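Local coordinates for xylose isomerase domain protein (Alicyclobacillus acidocaldarius subsp. acidocaldarius, PDB 3U0H) that is probably an isomerase, built on a TIM barrel of the xylose isomerase-like family, at residues A[146-151]-A[216-221]; A[110-115]-A[151-156]. All coordinates share one frame; numbering follows the deposited sequence.

Contact 1. Residues A[146-151]-A[216-221]; sequences HHLRHR and AHDGKR. With EDO (1,2-ethanediol), chain D.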
loop_
_atom_site.group_PDB
_atom_site.type_symbol
_atom_site.label_atom_id
_atom_site.label_comp_id
_atom_site.label_asym_id
_atom_site.label_seq_id
_atom_site.Cartn_x
_atom_site.Cartn_y
_atom_site.Cartn_z
ATOM N N HIS A 146 5.432 34.034 14.433
ATOM C CA HIS A 146 6.878 34.078 14.221
ATOM C C HIS A 146 7.610 33.780 15.462
ATOM O O HIS A 146 8.703 33.242 15.402
ATOM C CB HIS A 146 7.320 35.410 13.624
ATOM C CG HIS A 146 6.835 35.684 12.202
ATOM N ND1 HIS A 146 7.605 36.307 11.292
ATOM C CD2 HIS A 146 5.617 35.431 11.572
ATOM C CE1 HIS A 146 6.937 36.432 10.135
ATOM N NE2 HIS A 146 5.713 35.903 10.304
ATOM N N HIS A 147 7.006 34.090 16.599
ATOM C CA HIS A 147 7.640 33.874 17.895
ATOM C C HIS A 147 7.832 32.397 18.158
ATOM O O HIS A 147 8.575 32.045 19.047
ATOM C CB HIS A 147 6.848 34.545 19.020
ATOM C CG HIS A 147 5.486 33.951 19.246
ATOM N ND1 HIS A 147 5.273 32.955 20.130
ATOM C CD2 HIS A 147 4.262 34.219 18.647
ATOM C CE1 HIS A 147 3.951 32.579 20.085
ATOM N NE2 HIS A 147 3.327 33.376 19.200
ATOM N N LEU A 148 7.191 31.508 17.370
ATOM C CA LEU A 148 7.372 30.049 17.560
ATOM C C LEU A 148 8.465 29.502 16.650
ATOM O O LEU A 148 8.760 28.297 16.674
ATOM C CB LEU A 148 6.050 29.313 17.372
ATOM C CG LEU A 148 4.933 29.669 18.371
ATOM C CD1 LEU A 148 3.604 29.039 17.900
ATOM C CD2 LEU A 148 5.191 29.281 19.838
ATOM N N ARG A 149 9.137 30.389 15.912
ATOM C CA ARG A 149 10.218 29.949 14.990
ATOM C C ARG A 149 11.674 29.971 15.454
ATOM O O ARG A 149 12.572 29.739 14.643
ATOM C CB ARG A 149 10.157 30.776 13.738
ATOM C CG ARG A 149 8.796 30.819 13.103
ATOM C CD ARG A 149 8.798 31.575 11.790
ATOM N NE ARG A 149 7.429 31.692 11.307
ATOM C CZ ARG A 149 7.048 32.280 10.187
ATOM N NH1 ARG A 149 7.930 32.841 9.381
ATOM N NH2 ARG A 149 5.761 32.312 9.884
ATOM N N HIS A 150 11.933 30.187 16.737
ATOM C CA HIS A 150 13.298 30.523 17.166
ATOM C C HIS A 150 14.070 29.426 17.829
ATOM O O HIS A 150 15.181 29.655 18.320
ATOM C CB HIS A 150 13.270 31.789 18.016
ATOM C CG HIS A 150 12.612 32.945 17.302
ATOM N ND1 HIS A 150 12.997 33.341 16.074
ATOM C CD2 HIS A 150 11.529 33.754 17.654
ATOM C CE1 HIS A 150 12.213 34.340 15.654
ATOM N NE2 HIS A 150 11.316 34.606 16.629
ATOM N N ARG A 151 13.513 28.227 17.819
ATOM C CA ARG A 151 14.319 27.051 18.095
ATOM C C ARG A 151 15.341 26.786 16.988
ATOM O O ARG A 151 15.397 27.497 15.989
ATOM C CB ARG A 151 13.432 25.840 18.311
ATOM C CG ARG A 151 12.585 26.028 19.547
ATOM C CD ARG A 151 11.871 24.760 19.859
ATOM N NE ARG A 151 10.891 25.071 20.857
ATOM C CZ ARG A 151 10.548 24.250 21.831
ATOM N NH1 ARG A 151 11.110 23.055 21.911
ATOM N NH2 ARG A 151 9.642 24.637 22.731
ATOM N N ALA A 216 1.884 39.123 15.562
ATOM C CA ALA A 216 0.749 38.470 16.157
ATOM C C ALA A 216 1.221 37.270 17.002
ATOM O O ALA A 216 2.148 36.530 16.603
ATOM C CB ALA A 216 -0.269 38.087 15.084
ATOM N N HIS A 217 0.666 37.162 18.217
ATOM C CA HIS A 217 0.987 36.055 19.133
ATOM C C HIS A 217 -0.079 34.995 19.146
ATOM O O HIS A 217 -1.255 35.282 19.288
ATOM C CB HIS A 217 1.220 36.562 20.534
ATOM C CG HIS A 217 1.935 35.577 21.429
ATOM N ND1 HIS A 217 1.333 34.452 21.907
ATOM C CD2 HIS A 217 3.217 35.615 22.008
ATOM C CE1 HIS A 217 2.203 33.784 22.727
ATOM N NE2 HIS A 217 3.354 34.498 22.780
ATOM N N ASP A 218 0.365 33.757 19.016
ATOM C CA ASP A 218 -0.480 32.588 18.893
ATOM C C ASP A 218 -1.479 32.421 19.985
ATOM O O ASP A 218 -2.554 31.836 19.753
ATOM C CB ASP A 218 0.396 31.347 18.858
ATOM C CG ASP A 218 -0.363 30.127 18.565
ATOM O OD1 ASP A 218 -1.017 30.042 17.503
ATOM O OD2 ASP A 218 -0.319 29.236 19.412
ATOM N N GLY A 219 -1.106 32.942 21.149
ATOM C CA GLY A 219 -1.769 32.702 22.426
ATOM C C GLY A 219 -2.622 33.884 22.836
ATOM O O GLY A 219 -3.295 33.814 23.842
ATOM N N LYS A 220 -2.588 34.956 22.045
ATOM C CA LYS A 220 -3.250 36.244 22.352
ATOM C C LYS A 220 -4.116 36.761 21.170
ATOM O O LYS A 220 -3.781 37.737 20.526
ATOM C CB LYS A 220 -2.189 37.305 22.716
ATOM C CG LYS A 220 -1.225 36.811 23.763
ATOM C CD LYS A 220 -0.191 37.838 24.212
ATOM C CE LYS A 220 1.037 37.144 24.794
ATOM N NZ LYS A 220 2.221 38.036 24.885
ATOM N N ARG A 221 -5.200 36.038 20.890
ATOM C CA ARG A 221 -6.066 36.261 19.749
ATOM C C ARG A 221 -7.362 37.030 20.098
ATOM O O ARG A 221 -7.739 37.218 21.247
ATOM C CB ARG A 221 -6.454 34.903 19.103
ATOM C CG ARG A 221 -5.310 33.887 18.859
ATOM C CD ARG A 221 -5.761 32.719 17.982
ATOM N NE ARG A 221 -4.670 31.796 17.784
ATOM C CZ ARG A 221 -4.759 30.668 17.086
ATOM N NH1 ARG A 221 -5.928 30.312 16.538
ATOM N NH2 ARG A 221 -3.679 29.910 16.927
HETATM C C1 EDO D . -2.376 25.645 18.339
HETATM O O1 EDO D . -2.383 26.229 19.644
HETATM C C2 EDO D . -1.172 26.246 17.634
HETATM O O2 EDO D . -1.589 27.434 16.956
HETATM O O HOH W 1 3.672 36.458 14.127
#

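Contact 2. Residues A[110-115]-A[151-156]; sequences DEEPVR and RRYPFV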
loop_
_atom_site.group_PDB
_atom_site.type_symbol
_atom_site.label_atom_id
_atom_site.label_comp_id
_atom_site.label_asym_id
_atom_site.label_seq_id
_atom_site.Cartn_x
_atom_site.Cartn_y
_atom_site.Cartn_z
ATOM N N ASP A 110 14.176 21.795 18.389
ATOM C CA ASP A 110 15.593 21.632 18.678
ATOM C C ASP A 110 16.196 20.306 18.227
ATOM O O ASP A 110 17.402 20.205 18.123
ATOM C CB ASP A 110 15.878 21.828 20.179
ATOM C CG ASP A 110 15.877 23.293 20.594
ATOM O OD1 ASP A 110 16.064 24.191 19.715
ATOM O OD2 ASP A 110 15.736 23.536 21.812
ATOM N N GLU A 111 15.365 19.293 18.007
ATOM C CA GLU A 111 15.832 17.962 17.600
ATOM C C GLU A 111 16.339 17.944 16.152
ATOM O O GLU A 111 15.886 18.734 15.302
ATOM C CB GLU A 111 14.722 16.908 17.792
ATOM C CG GLU A 111 14.339 16.692 19.266
ATOM C CD GLU A 111 12.963 17.269 19.686
ATOM O OE1 GLU A 111 12.666 18.488 19.490
ATOM O OE2 GLU A 111 12.167 16.484 20.257
ATOM N N GLU A 112 17.299 17.044 15.901
ATOM C CA GLU A 112 17.887 16.867 14.578
ATOM C C GLU A 112 16.785 16.524 13.537
ATOM O O GLU A 112 15.949 15.651 13.798
ATOM C CB GLU A 112 18.955 15.757 14.606
ATOM C CG GLU A 112 20.035 15.990 15.642
ATOM C CD GLU A 112 20.719 17.314 15.415
ATOM O OE1 GLU A 112 21.334 17.494 14.332
ATOM O OE2 GLU A 112 20.614 18.176 16.320
ATOM N N PRO A 113 16.746 17.264 12.391
ATOM C CA PRO A 113 15.719 17.173 11.347
ATOM C C PRO A 113 15.490 15.772 10.819
ATOM O O PRO A 113 14.338 15.381 10.713
ATOM C CB PRO A 113 16.286 18.047 10.223
ATOM C CG PRO A 113 17.027 19.094 10.928
ATOM C CD PRO A 113 17.665 18.393 12.104
ATOM N N VAL A 114 16.542 15.018 10.491
ATOM C CA VAL A 114 16.282 13.772 9.837
ATOM C C VAL A 114 15.494 12.849 10.758
ATOM O O VAL A 114 14.558 12.180 10.293
ATOM C CB VAL A 114 17.526 13.068 9.298
ATOM C CG1 VAL A 114 18.552 12.787 10.387
ATOM C CG2 VAL A 114 17.075 11.794 8.556
ATOM N N ARG A 115 15.814 12.878 12.058
ATOM C CA ARG A 115 15.113 12.088 13.084
ATOM C C ARG A 115 13.690 12.602 13.321
ATOM O O ARG A 115 12.741 11.840 13.386
ATOM C CB ARG A 115 15.844 12.166 14.436
ATOM C CG ARG A 115 17.368 11.907 14.368
ATOM C CD ARG A 115 17.746 10.505 14.791
ATOM N NE ARG A 115 19.160 10.224 14.542
ATOM C CZ ARG A 115 19.949 9.515 15.349
ATOM N NH1 ARG A 115 19.487 9.031 16.483
ATOM N NH2 ARG A 115 21.212 9.296 15.025
ATOM N N ARG A 151 13.513 28.227 17.819
ATOM C CA ARG A 151 14.319 27.051 18.095
ATOM C C ARG A 151 15.341 26.786 16.988
ATOM O O ARG A 151 15.397 27.497 15.989
ATOM C CB ARG A 151 13.432 25.840 18.311
ATOM C CG ARG A 151 12.585 26.028 19.547
ATOM C CD ARG A 151 11.871 24.760 19.859
ATOM N NE ARG A 151 10.891 25.071 20.857
ATOM C CZ ARG A 151 10.548 24.250 21.831
ATOM N NH1 ARG A 151 11.110 23.055 21.911
ATOM N NH2 ARG A 151 9.642 24.637 22.731
ATOM N N ARG A 152 16.142 25.758 17.193
ATOM C CA ARG A 152 17.343 25.529 16.422
ATOM C C ARG A 152 17.114 25.336 14.911
ATOM O O ARG A 152 17.825 25.929 14.122
ATOM C CB ARG A 152 18.089 24.329 17.048
ATOM C CG ARG A 152 19.247 23.712 16.252
ATOM C CD ARG A 152 20.528 24.508 16.176
ATOM N NE ARG A 152 21.126 24.729 17.495
ATOM C CZ ARG A 152 21.773 23.827 18.233
ATOM N NH1 ARG A 152 21.921 22.563 17.834
ATOM N NH2 ARG A 152 22.250 24.212 19.407
ATOM N N TYR A 153 16.102 24.544 14.550
ATOM C CA TYR A 153 15.775 24.161 13.148
ATOM C C TYR A 153 14.303 24.514 12.713
ATOM O O TYR A 153 13.393 24.508 13.564
ATOM C CB TYR A 153 15.996 22.659 12.951
ATOM C CG TYR A 153 17.396 22.185 13.255
ATOM C CD1 TYR A 153 18.453 22.501 12.402
ATOM C CD2 TYR A 153 17.653 21.397 14.361
ATOM C CE1 TYR A 153 19.745 22.064 12.647
ATOM C CE2 TYR A 153 18.949 20.951 14.625
ATOM C CZ TYR A 153 19.974 21.285 13.752
ATOM O OH TYR A 153 21.245 20.860 13.999
ATOM N N PRO A 154 14.102 24.897 11.414
ATOM C CA PRO A 154 12.752 25.176 10.961
ATOM C C PRO A 154 12.006 23.901 10.670
ATOM O O PRO A 154 12.635 22.931 10.221
ATOM C CB PRO A 154 12.959 25.929 9.628
ATOM C CG PRO A 154 14.353 25.569 9.189
ATOM C CD PRO A 154 15.102 25.508 10.498
ATOM N N PHE A 155 10.697 23.906 10.979
ATOM C CA PHE A 155 9.781 22.905 10.469
ATOM C C PHE A 155 8.688 23.558 9.614
ATOM O O PHE A 155 9.008 24.464 8.883
ATOM C CB PHE A 155 9.245 22.016 11.591
ATOM C CG PHE A 155 8.566 20.801 11.118
ATOM C CD1 PHE A 155 9.071 20.071 10.026
ATOM C CD2 PHE A 155 7.378 20.401 11.692
ATOM C CE1 PHE A 155 8.424 18.942 9.567
ATOM C CE2 PHE A 155 6.740 19.263 11.211
ATOM C CZ PHE A 155 7.291 18.523 10.171
ATOM N N VAL A 156 7.435 23.154 9.716
ATOM C CA VAL A 156 6.355 23.706 8.887
ATOM C C VAL A 156 5.872 25.050 9.396
ATOM O O VAL A 156 5.432 25.144 10.533
ATOM C CB VAL A 156 5.149 22.737 8.818
ATOM C CG1 VAL A 156 3.927 23.334 8.102
ATOM C CG2 VAL A 156 5.601 21.455 8.118
#

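Contact 1. Residues A[146-151]-A[216-221]
His-147 and His-217 lay their imidazoles face to face and so join two loops of a xylose isomerase-like TIM barrel, one following strand 137-141 and the other strand 201-206, both leaving the C-terminal ends of barrel strands. The ring centroids are 3.7 Å apart and the planes are inclined by 13°. CE1 of His-147 sits over the middle of the His-217 ring, and CE of Lys-220 covers the opposite face, leaving that imidazole sandwiched. With CG of His-147 between its backbone N and carbonyl carbon (chi1 66°), the ring projects across to the type I turn 217-220.

One hydrogen bond crosses the contact: the backbone N of Asp-218 donates to NE2 of His-147 at 3.0 Å, almost straight and near the ring plane. Within the turn, ND1 of His-217 accepts from Gly-219 N at 3.0 Å, which helps to fix the rotation of the second ring. A water links His-146 N to Ala-216 O. Replacing His-147 with alanine would probably leave the Asp-218 amide without its acceptor and the His-217 ring without its stacking partner.

Apolar packing is slight, with Leu-148 CD1 4.1 Å from Asp-218 CB. Just past the turn, Arg-221 grips Asp-218 side-on, NE hydrogen-bonded to its backbone O and NH2 in a salt bridge to OD1; a further salt bridge reaches Asp-179. Asp-218 OD1 also accepts from O2 of a 1,2-ethanediol, probably from the crystallisation liquor, at 2.7 Å.

Contact 2. Residues A[110-115]-A[151-156]
Tyr-153 and Asp-110 meet the opposite segment with similar first torsions, each CG beside its own backbone N and anti to the carbonyl carbon (chi1 -58° and -77°). The tyrosine ring is thereby carried onto the start of helix 113-131, and the aspartate reaches back to the chain just ahead of the tyrosine. Tyr-153 belongs to, and Asp-110 directly follows, a small two-stranded antiparallel sheet, 108-109 with 153-154, formed between two loops that follow neighbouring strands of the TIM barrel.

The polar link is a single hydrogen bond: Arg-152 N donates to OD1 of Asp-110 at 3.0 Å, meeting the oxygen nearly in line with its C-O bond. OD1 also lies 3.4 Å from CB of Arg-151, whose extended chain leaves NH1 4.7 Å from OD2 of Asp-110, too far for a salt bridge, though the opposite charges probably still attract weakly.

Glu-112, at the N-cap position of the helix, bends at its second torsion and brings its carboxylate to the rim of the Tyr-153 ring, almost perpendicular to it. OE2 lies near the ring plane, 3.7 Å from CE2. The carbonyl O of Glu-111 approaches CD2 of the same ring obliquely, at 3.3 Å.

A second subunit adjoins this surface: Tyr-153 packs on its Pro-154, and Arg-115 forms a salt bridge with its Asp-161. Within the chain the tyrosine ring is clasped from both faces. Arg-152 lays CG over one, displaced toward the rim; over the centre of the other, Pro-113 makes a CH-pi contact, its CD 3.8 Å from the ring centroid and 11° off the normal.

Overall arrangement
Both are surface contacts, contact 1 between two loops and contact 2 between a helix start and a short strand, their centres about 17 Å apart on the same side of the chain's centre. They share the connection after strand 137-141: its 3-10 segment serves contact 1, its strand 153-154 contact 2, and Arg-151 belongs to both ranges. Contact 1 ties it to the loop after strand 201-206, chiefly through stacked imidazoles and a backbone-to-ring bond, with no other subunit touching it. Contact 2 lies farther out, its centre about 23 Å from the chain's centre, against about 17 Å for contact 1, and uses a tyrosine-proline contact and a backbone-to-carboxylate bond among exposed charged residues, beside a second subunit.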